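Local coordinates for genome polyprotein (Chicken sicinivirus JSY, PDB 6QWT) that probably catalyses RNA-templated RNA synthesis as the 3Dpol RNA-dependent RNA polymerase, the C-terminal part of the viral polyprotein, at residues A[187-192]-A[257-262]; A[98-103]-A[197-202]; A[247-252]-A[305-310]. One frame throughout, in Å; residues are numbered along the deposited sequence.

Contact 1: residues A[187-192]-A[257-262]; sequences RMLFGG and IQLPPS
Leu189 and Phe190 lie at the break between helix 180-189 and helix 191-198, and there they pack on Ile257 and Leu259 in the chain that leaves helix 243-256. The break is made by Phe190, which departs from helical backbone angles at the end of one helix and occupies the N-cap position of the next. Ile257 is likewise the first residue to leave helical backbone angles after its helix, and the chain runs on as a short, weakly bonded strand at about 257-258, which pairs in parallel with strand 86-87, Gln258 and Leu86 being linked by a backbone hydrogen bond. Within the polymerase fold, the end of helix 180-189 thus packs against the chain leaving helix 243-256, without a hydrogen bond between them.

Ile257 meets both residues of the break. Its side chain points at the break, with the CG1 branch lying anti to the carbonyl carbon (chi1 -68°) and extended onward to CD1, while CG2 projects on its own. The methyl CG2 reaches Leu189 O at 3.5 Å, and CD1 passes the same oxygen at 3.7 Å, so two carbons of one residue lie against Leu189 O. Ile257 CD1 also meets Phe190 CD1 at 3.7 Å, obliquely to the ring, the two side chains running roughly perpendicular.

Around this pair, helix 267-276 adds Val268 against Ile257 and Val272 against Phe190. Tyr271 of the same helix and Leu146 of helix 136-147 pack on Leu189, so that Leu189, Phe190 and Ile257 are buried among largely apolar side chains. A separate aliphatic touch joins Leu189 and Leu259: the methyl carbons Leu189 CD2 and Leu259 CD2 meet at 4.0 Å.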
loop_
_atom_site.group_PDB
_atom_site.type_symbol
_atom_site.label_atom_id
_atom_site.label_comp_id
_atom_site.label_asym_id
_atom_site.label_seq_id
_atom_site.Cartn_x
_atom_site.Cartn_y
_atom_site.Cartn_z
ATOM N N ARG A 187 -7.517 0.876 -14.842
ATOM C CA ARG A 187 -7.061 2.246 -15.029
ATOM C C ARG A 187 -7.941 3.009 -16.007
ATOM O O ARG A 187 -7.948 4.243 -15.987
ATOM C CB ARG A 187 -5.607 2.264 -15.511
ATOM C CG ARG A 187 -4.622 1.661 -14.527
ATOM C CD ARG A 187 -3.214 1.629 -15.099
ATOM N NE ARG A 187 -2.323 2.521 -14.363
ATOM C CZ ARG A 187 -1.738 3.593 -14.885
ATOM N NH1 ARG A 187 -1.941 3.912 -16.157
ATOM N NH2 ARG A 187 -0.948 4.348 -14.136
ATOM N N MET A 188 -8.678 2.309 -16.867
ATOM C CA MET A 188 -9.636 3.001 -17.720
ATOM C C MET A 188 -10.862 3.421 -16.920
ATOM O O MET A 188 -11.243 4.597 -16.921
ATOM C CB MET A 188 -10.030 2.111 -18.901
ATOM C CG MET A 188 -8.934 1.955 -19.947
ATOM S SD MET A 188 -9.335 0.718 -21.197
ATOM C CE MET A 188 -10.658 1.544 -22.084
ATOM N N LEU A 189 -11.475 2.472 -16.203
ATOM C CA LEU A 189 -12.720 2.750 -15.489
ATOM C C LEU A 189 -12.511 3.746 -14.355
ATOM O O LEU A 189 -13.326 4.656 -14.164
ATOM C CB LEU A 189 -13.308 1.451 -14.937
ATOM C CG LEU A 189 -13.737 0.386 -15.944
ATOM C CD1 LEU A 189 -14.100 -0.903 -15.220
ATOM C CD2 LEU A 189 -14.905 0.890 -16.772
ATOM N N PHE A 190 -11.432 3.585 -13.590
ATOM C CA PHE A 190 -11.198 4.376 -12.387
ATOM C C PHE A 190 -10.073 5.391 -12.547
ATOM O O PHE A 190 -9.686 6.027 -11.560
ATOM C CB PHE A 190 -10.900 3.447 -11.206
ATOM C CG PHE A 190 -11.981 2.441 -10.941
ATOM C CD1 PHE A 190 -13.104 2.790 -10.205
ATOM C CD2 PHE A 190 -11.878 1.147 -11.427
ATOM C CE1 PHE A 190 -14.108 1.866 -9.959
ATOM C CE2 PHE A 190 -12.875 0.219 -11.184
ATOM C CZ PHE A 190 -13.991 0.578 -10.450
ATOM N N GLY A 191 -9.544 5.565 -13.761
ATOM C CA GLY A 191 -8.432 6.484 -13.951
ATOM C C GLY A 191 -8.782 7.921 -13.617
ATOM O O GLY A 191 -7.947 8.667 -13.100
ATOM N N GLY A 192 -10.017 8.333 -13.918
ATOM C CA GLY A 192 -10.460 9.656 -13.511
ATOM C C GLY A 192 -10.438 9.835 -12.005
ATOM O O GLY A 192 -10.030 10.883 -11.500
ATOM N N ILE A 257 -18.813 8.123 -11.749
ATOM C CA ILE A 257 -17.994 7.888 -12.935
ATOM C C ILE A 257 -18.895 7.807 -14.161
ATOM O O ILE A 257 -19.811 6.979 -14.220
ATOM C CB ILE A 257 -17.152 6.613 -12.780
ATOM C CG1 ILE A 257 -16.089 6.810 -11.695
ATOM C CG2 ILE A 257 -16.503 6.230 -14.105
ATOM C CD1 ILE A 257 -15.460 5.526 -11.215
ATOM N N GLN A 258 -18.627 8.663 -15.147
ATOM C CA GLN A 258 -19.396 8.701 -16.386
ATOM C C GLN A 258 -18.754 7.767 -17.405
ATOM O O GLN A 258 -17.577 7.931 -17.748
ATOM C CB GLN A 258 -19.469 10.127 -16.931
ATOM C CG GLN A 258 -19.858 11.168 -15.894
ATOM C CD GLN A 258 -21.257 10.948 -15.352
ATOM O OE1 GLN A 258 -22.216 10.829 -16.114
ATOM N NE2 GLN A 258 -21.381 10.890 -14.030
ATOM N N LEU A 259 -19.525 6.799 -17.891
ATOM C CA LEU A 259 -18.980 5.760 -18.757
ATOM C C LEU A 259 -19.167 6.125 -20.229
ATOM O O LEU A 259 -20.183 6.723 -20.595
ATOM C CB LEU A 259 -19.649 4.420 -18.473
ATOM C CG LEU A 259 -19.370 3.821 -17.092
ATOM C CD1 LEU A 259 -20.101 2.501 -16.913
ATOM C CD2 LEU A 259 -17.875 3.639 -16.874
ATOM N N PRO A 260 -18.203 5.778 -21.077
ATOM C CA PRO A 260 -18.339 6.034 -22.514
ATOM C C PRO A 260 -19.246 5.000 -23.158
ATOM O O PRO A 260 -19.567 3.978 -22.534
ATOM C CB PRO A 260 -16.895 5.918 -23.023
ATOM C CG PRO A 260 -16.273 4.932 -22.104
ATOM C CD PRO A 260 -16.918 5.133 -20.751
ATOM N N PRO A 261 -19.684 5.222 -24.404
ATOM C CA PRO A 261 -20.677 4.309 -25.000
ATOM C C PRO A 261 -20.198 2.875 -25.168
ATOM O O PRO A 261 -21.027 1.957 -25.160
ATOM C CB PRO A 261 -20.976 4.958 -26.359
ATOM C CG PRO A 261 -20.567 6.383 -26.212
ATOM C CD PRO A 261 -19.395 6.368 -25.284
ATOM N N SER A 262 -18.895 2.646 -25.320
ATOM C CA SER A 262 -18.388 1.304 -25.597
ATOM C C SER A 262 -18.316 0.411 -24.364
ATOM O O SER A 262 -17.858 -0.732 -24.477
ATOM C CB SER A 262 -16.995 1.387 -26.230
ATOM O OG SER A 262 -16.177 2.324 -25.545
#

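Contact 2: residues A[98-103]-A[197-202]; sequences TPLLDG and MHSQPG
Leu101 and His198 both carry CG opposite the backbone nitrogen (chi1 -162° and -166°), which brings their side chains together nearly at right angles. The methyl Leu101 CD1 lies 4.0 Å from His198 CB and touches the root of the imidazole obliquely. Beside it, Leu100 sets its CD2 branch 4.1 Å from Ser199 CB.

Both leucines belong to a tight hairpin joining strands 97-98 and 101-102 through a type I beta turn from Thr98 to Leu101. An ST turn reinforces it, Thr98 OG1 accepting from Leu100 N at 3.1 Å. This hairpin rests on the C-terminal end of helix 191-198. Glu195, one helical turn before Ser199, bonds to Thr98 OG1 with its carboxylate and to Ser199 OG with its carbonyl.

A water lies in the plane of the imidazole at its edge, hydrogen-bonded to His198 ND1 at 2.8 Å. Its approach to Leu100 O is implausibly short, so a water bridge across the contact is doubtful in detail. With no direct hydrogen bond between the segments, hairpin and helix end meet here through sparse carbon-to-carbon touches at the protein surface, a polar link being supplied by Glu195.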
loop_
_atom_site.group_PDB
_atom_site.type_symbol
_atom_site.label_atom_id
_atom_site.label_comp_id
_atom_site.label_asym_id
_atom_site.label_seq_id
_atom_site.Cartn_x
_atom_site.Cartn_y
_atom_site.Cartn_z
ATOM N N THR A 98 -1.200 10.391 -18.235
ATOM C CA THR A 98 -1.776 11.709 -18.466
ATOM C C THR A 98 -0.950 12.730 -17.688
ATOM O O THR A 98 -0.042 12.334 -16.947
ATOM C CB THR A 98 -3.248 11.755 -18.030
ATOM O OG1 THR A 98 -3.324 11.837 -16.601
ATOM C CG2 THR A 98 -4.022 10.531 -18.518
ATOM N N PRO A 99 -1.213 14.036 -17.822
ATOM C CA PRO A 99 -0.506 15.005 -16.965
ATOM C C PRO A 99 -0.683 14.767 -15.469
ATOM O O PRO A 99 0.097 15.312 -14.679
ATOM C CB PRO A 99 -1.113 16.349 -17.387
ATOM C CG PRO A 99 -1.503 16.147 -18.801
ATOM C CD PRO A 99 -1.947 14.710 -18.911
ATOM N N LEU A 100 -1.672 13.976 -15.050
ATOM C CA LEU A 100 -1.938 13.759 -13.633
ATOM C C LEU A 100 -1.678 12.332 -13.174
ATOM O O LEU A 100 -1.869 12.035 -11.990
ATOM C CB LEU A 100 -3.386 14.139 -13.305
ATOM C CG LEU A 100 -3.780 15.580 -13.619
ATOM C CD1 LEU A 100 -5.256 15.802 -13.327
ATOM C CD2 LEU A 100 -2.917 16.545 -12.826
ATOM N N LEU A 101 -1.246 11.443 -14.065
ATOM C CA LEU A 101 -1.078 10.037 -13.718
ATOM C C LEU A 101 -0.032 9.415 -14.630
ATOM O O LEU A 101 -0.139 9.514 -15.855
ATOM C CB LEU A 101 -2.409 9.284 -13.834
ATOM C CG LEU A 101 -2.534 7.937 -13.114
ATOM C CD1 LEU A 101 -2.538 8.117 -11.597
ATOM C CD2 LEU A 101 -3.785 7.199 -13.575
ATOM N N ASP A 102 0.970 8.777 -14.032
ATOM C CA ASP A 102 2.040 8.173 -14.810
ATOM C C ASP A 102 1.561 6.894 -15.488
ATOM O O ASP A 102 0.602 6.247 -15.056
ATOM C CB ASP A 102 3.247 7.870 -13.922
ATOM C CG ASP A 102 4.240 9.019 -13.877
ATOM O OD1 ASP A 102 4.657 9.495 -14.957
ATOM O OD2 ASP A 102 4.605 9.446 -12.761
ATOM N N GLY A 103 2.242 6.539 -16.572
ATOM C CA GLY A 103 1.952 5.313 -17.282
ATOM C C GLY A 103 2.338 4.088 -16.474
ATOM O O GLY A 103 2.872 4.163 -15.367
ATOM N N MET A 197 -7.291 11.756 -7.057
ATOM C CA MET A 197 -6.763 11.451 -5.731
ATOM C C MET A 197 -5.239 11.386 -5.710
ATOM O O MET A 197 -4.606 11.989 -4.838
ATOM C CB MET A 197 -7.353 10.133 -5.223
ATOM C CG MET A 197 -8.856 10.180 -5.032
ATOM S SD MET A 197 -9.523 8.633 -4.411
ATOM C CE MET A 197 -8.737 8.534 -2.803
ATOM N N HIS A 198 -4.646 10.659 -6.662
ATOM C CA HIS A 198 -3.194 10.500 -6.698
ATOM C C HIS A 198 -2.479 11.835 -6.865
ATOM O O HIS A 198 -1.392 12.029 -6.311
ATOM C CB HIS A 198 -2.803 9.543 -7.829
ATOM C CG HIS A 198 -1.390 9.054 -7.754
ATOM N ND1 HIS A 198 -0.328 9.760 -8.280
ATOM C CD2 HIS A 198 -0.865 7.923 -7.225
ATOM C CE1 HIS A 198 0.792 9.089 -8.071
ATOM N NE2 HIS A 198 0.492 7.970 -7.433
ATOM N N SER A 199 -3.064 12.767 -7.615
ATOM C CA SER A 199 -2.446 14.071 -7.825
ATOM C C SER A 199 -2.690 15.041 -6.678
ATOM O O SER A 199 -2.182 16.166 -6.726
ATOM C CB SER A 199 -2.950 14.696 -9.128
ATOM O OG SER A 199 -4.187 15.356 -8.920
ATOM N N GLN A 200 -3.461 14.654 -5.661
ATOM C CA GLN A 200 -3.736 15.520 -4.512
ATOM C C GLN A 200 -3.666 14.714 -3.218
ATOM O O GLN A 200 -4.648 14.612 -2.478
ATOM C CB GLN A 200 -5.100 16.195 -4.662
ATOM C CG GLN A 200 -5.247 17.049 -5.916
ATOM C CD GLN A 200 -6.641 17.622 -6.078
ATOM O OE1 GLN A 200 -6.845 18.830 -5.953
ATOM N NE2 GLN A 200 -7.610 16.756 -6.361
ATOM N N PRO A 201 -2.503 14.136 -2.904
ATOM C CA PRO A 201 -2.398 13.357 -1.664
ATOM C C PRO A 201 -2.577 14.251 -0.446
ATOM O O PRO A 201 -2.084 15.381 -0.401
ATOM C CB PRO A 201 -0.994 12.749 -1.734
ATOM C CG PRO A 201 -0.249 13.604 -2.665
ATOM C CD PRO A 201 -1.223 14.192 -3.632
ATOM N N GLY A 202 -3.307 13.734 0.543
ATOM C CA GLY A 202 -3.793 14.509 1.657
ATOM C C GLY A 202 -5.273 14.827 1.568
ATOM O O GLY A 202 -5.935 14.965 2.606
HETATM O O HOH W 1 -0.502 11.904 -9.999
#

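Contact 3: residues A[247-252]-A[305-310]; sequences KLIGEE and SMVNNI
A buried, wholly apolar helix-helix crossing brings Ile249 of helix 243-256 against Met306, Val307 and Ile310 of helix 298-316. The axes of the two short segments come within 10.8 Å of each other, their N-to-C directions 110° apart, so the helices touch over a small patch instead of running side by side. One isoleucine supplies the whole of the first helix's share. Its CD1 methyl extends furthest and comes to 3.6 Å from Val307 CG2, the two side chains meeting nearly perpendicular; the same methyl sits over the backbone of that turn, 3.8 Å from Val307 N, and more loosely approaches Ile310 CG1. The other branch, CG2, faces Met306, whose chain is extended as far as the sulfur and then bends at chi3 (55°), turning its terminal methyl CE to within 4.0 Å of Ile249 CG2.

This is the palm of the polymerase: helix 243-256 follows the strand that carries motif A, and helix 298-316 is the helix of motif B. Tyr77 and Phe78 of helix 70-81 close over Met306, and Tyr77 also reaches Ile310. The far side of the motif B helix is polar. There Asn308 ND2 bonds to Gly333 O in the YGDD turn of motif C, while Asn309 folds back along its own helix so that ND2 donates to Ser305 O at 3.0 Å, with a nearly straight N-H (160°); the same amide nitrogen also bonds to Gly205 O. The donor stands well above the carbonyl plane of Ser305, whose O also receives the regular helical bond from Asn309 N at 2.8 Å.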
loop_
_atom_site.group_PDB
_atom_site.type_symbol
_atom_site.label_atom_id
_atom_site.label_comp_id
_atom_site.label_asym_id
_atom_site.label_seq_id
_atom_site.Cartn_x
_atom_site.Cartn_y
_atom_site.Cartn_z
ATOM N N LYS A 247 -18.821 -3.087 -1.758
ATOM C CA LYS A 247 -20.061 -3.013 -2.524
ATOM C C LYS A 247 -20.690 -1.627 -2.425
ATOM O O LYS A 247 -21.129 -1.062 -3.434
ATOM C CB LYS A 247 -21.032 -4.089 -2.037
ATOM C CG LYS A 247 -22.234 -4.308 -2.937
ATOM C CD LYS A 247 -23.348 -5.042 -2.197
ATOM C CE LYS A 247 -24.425 -4.074 -1.717
ATOM N NZ LYS A 247 -25.008 -4.461 -0.399
ATOM N N LEU A 248 -20.736 -1.059 -1.218
ATOM C CA LEU A 248 -21.312 0.272 -1.055
ATOM C C LEU A 248 -20.469 1.331 -1.757
ATOM O O LEU A 248 -21.012 2.276 -2.341
ATOM C CB LEU A 248 -21.467 0.596 0.430
ATOM C CG LEU A 248 -22.518 -0.265 1.137
ATOM C CD1 LEU A 248 -22.489 -0.067 2.646
ATOM C CD2 LEU A 248 -23.897 0.024 0.574
ATOM N N ILE A 249 -19.145 1.188 -1.719
ATOM C CA ILE A 249 -18.279 2.126 -2.426
ATOM C C ILE A 249 -18.514 2.035 -3.927
ATOM O O ILE A 249 -18.533 3.051 -4.632
ATOM C CB ILE A 249 -16.805 1.864 -2.064
ATOM C CG1 ILE A 249 -16.531 2.298 -0.623
ATOM C CG2 ILE A 249 -15.873 2.584 -3.031
ATOM C CD1 ILE A 249 -15.176 1.872 -0.114
ATOM N N GLY A 250 -18.714 0.817 -4.437
ATOM C CA GLY A 250 -18.958 0.653 -5.860
ATOM C C GLY A 250 -20.234 1.331 -6.318
ATOM O O GLY A 250 -20.288 1.899 -7.412
ATOM N N GLU A 251 -21.277 1.290 -5.485
ATOM C CA GLU A 251 -22.538 1.927 -5.852
ATOM C C GLU A 251 -22.428 3.450 -5.851
ATOM O O GLU A 251 -23.070 4.113 -6.673
ATOM C CB GLU A 251 -23.649 1.458 -4.913
ATOM C CG GLU A 251 -24.133 0.042 -5.213
ATOM C CD GLU A 251 -24.788 -0.628 -4.020
ATOM O OE1 GLU A 251 -25.143 0.086 -3.057
ATOM O OE2 GLU A 251 -24.943 -1.870 -4.048
ATOM N N GLU A 252 -21.622 4.019 -4.950
ATOM C CA GLU A 252 -21.387 5.459 -4.977
ATOM C C GLU A 252 -20.576 5.853 -6.204
ATOM O O GLU A 252 -20.922 6.806 -6.913
ATOM C CB GLU A 252 -20.670 5.907 -3.702
ATOM C CG GLU A 252 -21.439 5.665 -2.415
ATOM C CD GLU A 252 -22.687 6.523 -2.295
ATOM O OE1 GLU A 252 -23.652 6.077 -1.635
ATOM O OE2 GLU A 252 -22.707 7.638 -2.860
ATOM N N SER A 305 -7.804 2.933 0.814
ATOM C CA SER A 305 -7.898 4.184 1.566
ATOM C C SER A 305 -9.349 4.549 1.827
ATOM O O SER A 305 -9.726 4.889 2.954
ATOM C CB SER A 305 -7.206 5.316 0.807
ATOM O OG SER A 305 -5.803 5.147 0.792
ATOM N N MET A 306 -10.177 4.498 0.782
ATOM C CA MET A 306 -11.592 4.796 0.953
ATOM C C MET A 306 -12.240 3.819 1.924
ATOM O O MET A 306 -12.986 4.233 2.816
ATOM C CB MET A 306 -12.291 4.787 -0.407
ATOM C CG MET A 306 -11.643 5.744 -1.397
ATOM S SD MET A 306 -12.409 5.794 -3.031
ATOM C CE MET A 306 -14.082 6.170 -2.611
ATOM N N VAL A 307 -11.935 2.524 1.793
ATOM C CA VAL A 307 -12.446 1.527 2.735
ATOM C C VAL A 307 -12.049 1.892 4.161
ATOM O O VAL A 307 -12.869 1.858 5.086
ATOM C CB VAL A 307 -11.939 0.122 2.361
ATOM C CG1 VAL A 307 -12.159 -0.850 3.520
ATOM C CG2 VAL A 307 -12.619 -0.375 1.102
ATOM N N ASN A 308 -10.779 2.241 4.356
ATOM C CA ASN A 308 -10.304 2.592 5.688
ATOM C C ASN A 308 -11.023 3.824 6.228
ATOM O O ASN A 308 -11.436 3.849 7.392
ATOM C CB ASN A 308 -8.796 2.817 5.639
ATOM C CG ASN A 308 -8.118 2.494 6.942
ATOM O OD1 ASN A 308 -8.751 2.476 7.996
ATOM N ND2 ASN A 308 -6.826 2.192 6.874
ATOM N N ASN A 309 -11.179 4.858 5.395
ATOM C CA ASN A 309 -11.894 6.058 5.824
ATOM C C ASN A 309 -13.319 5.717 6.247
ATOM O O ASN A 309 -13.778 6.136 7.315
ATOM C CB ASN A 309 -11.906 7.097 4.701
ATOM C CG ASN A 309 -10.711 8.039 4.753
ATOM O OD1 ASN A 309 -10.840 9.212 5.120
ATOM N ND2 ASN A 309 -9.543 7.534 4.370
ATOM N N ILE A 310 -14.028 4.942 5.416
ATOM C CA ILE A 310 -15.415 4.583 5.710
ATOM C C ILE A 310 -15.499 3.802 7.016
ATOM O O ILE A 310 -16.358 4.065 7.867
ATOM C CB ILE A 310 -16.019 3.777 4.543
ATOM C CG1 ILE A 310 -15.896 4.547 3.226
ATOM C CG2 ILE A 310 -17.462 3.405 4.837
ATOM C CD1 ILE A 310 -17.036 5.438 2.919
#

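How the contacts relate
Contacts 1 and 2 share helix 191-198, the first at its start and the second at its end, with centres 16 Å apart. They are joined by a probable hydrogen bond of 2.6 Å from Arg187 NH2 to Asp102 O. Contacts 1 and 3 interleave along the chain, helix 243-256 of contact 3 running straight into strand 257-258 of contact 1; their centres are 18 Å apart and their nearest atoms about 5 Å. Contacts 2 and 3, 20 Å apart between centres, touch where Met197 CE packs 4.3 Å from Met306 CG. Contact 3 lies in the catalytic palm itself, its motif B helix bonding to the motif C turn.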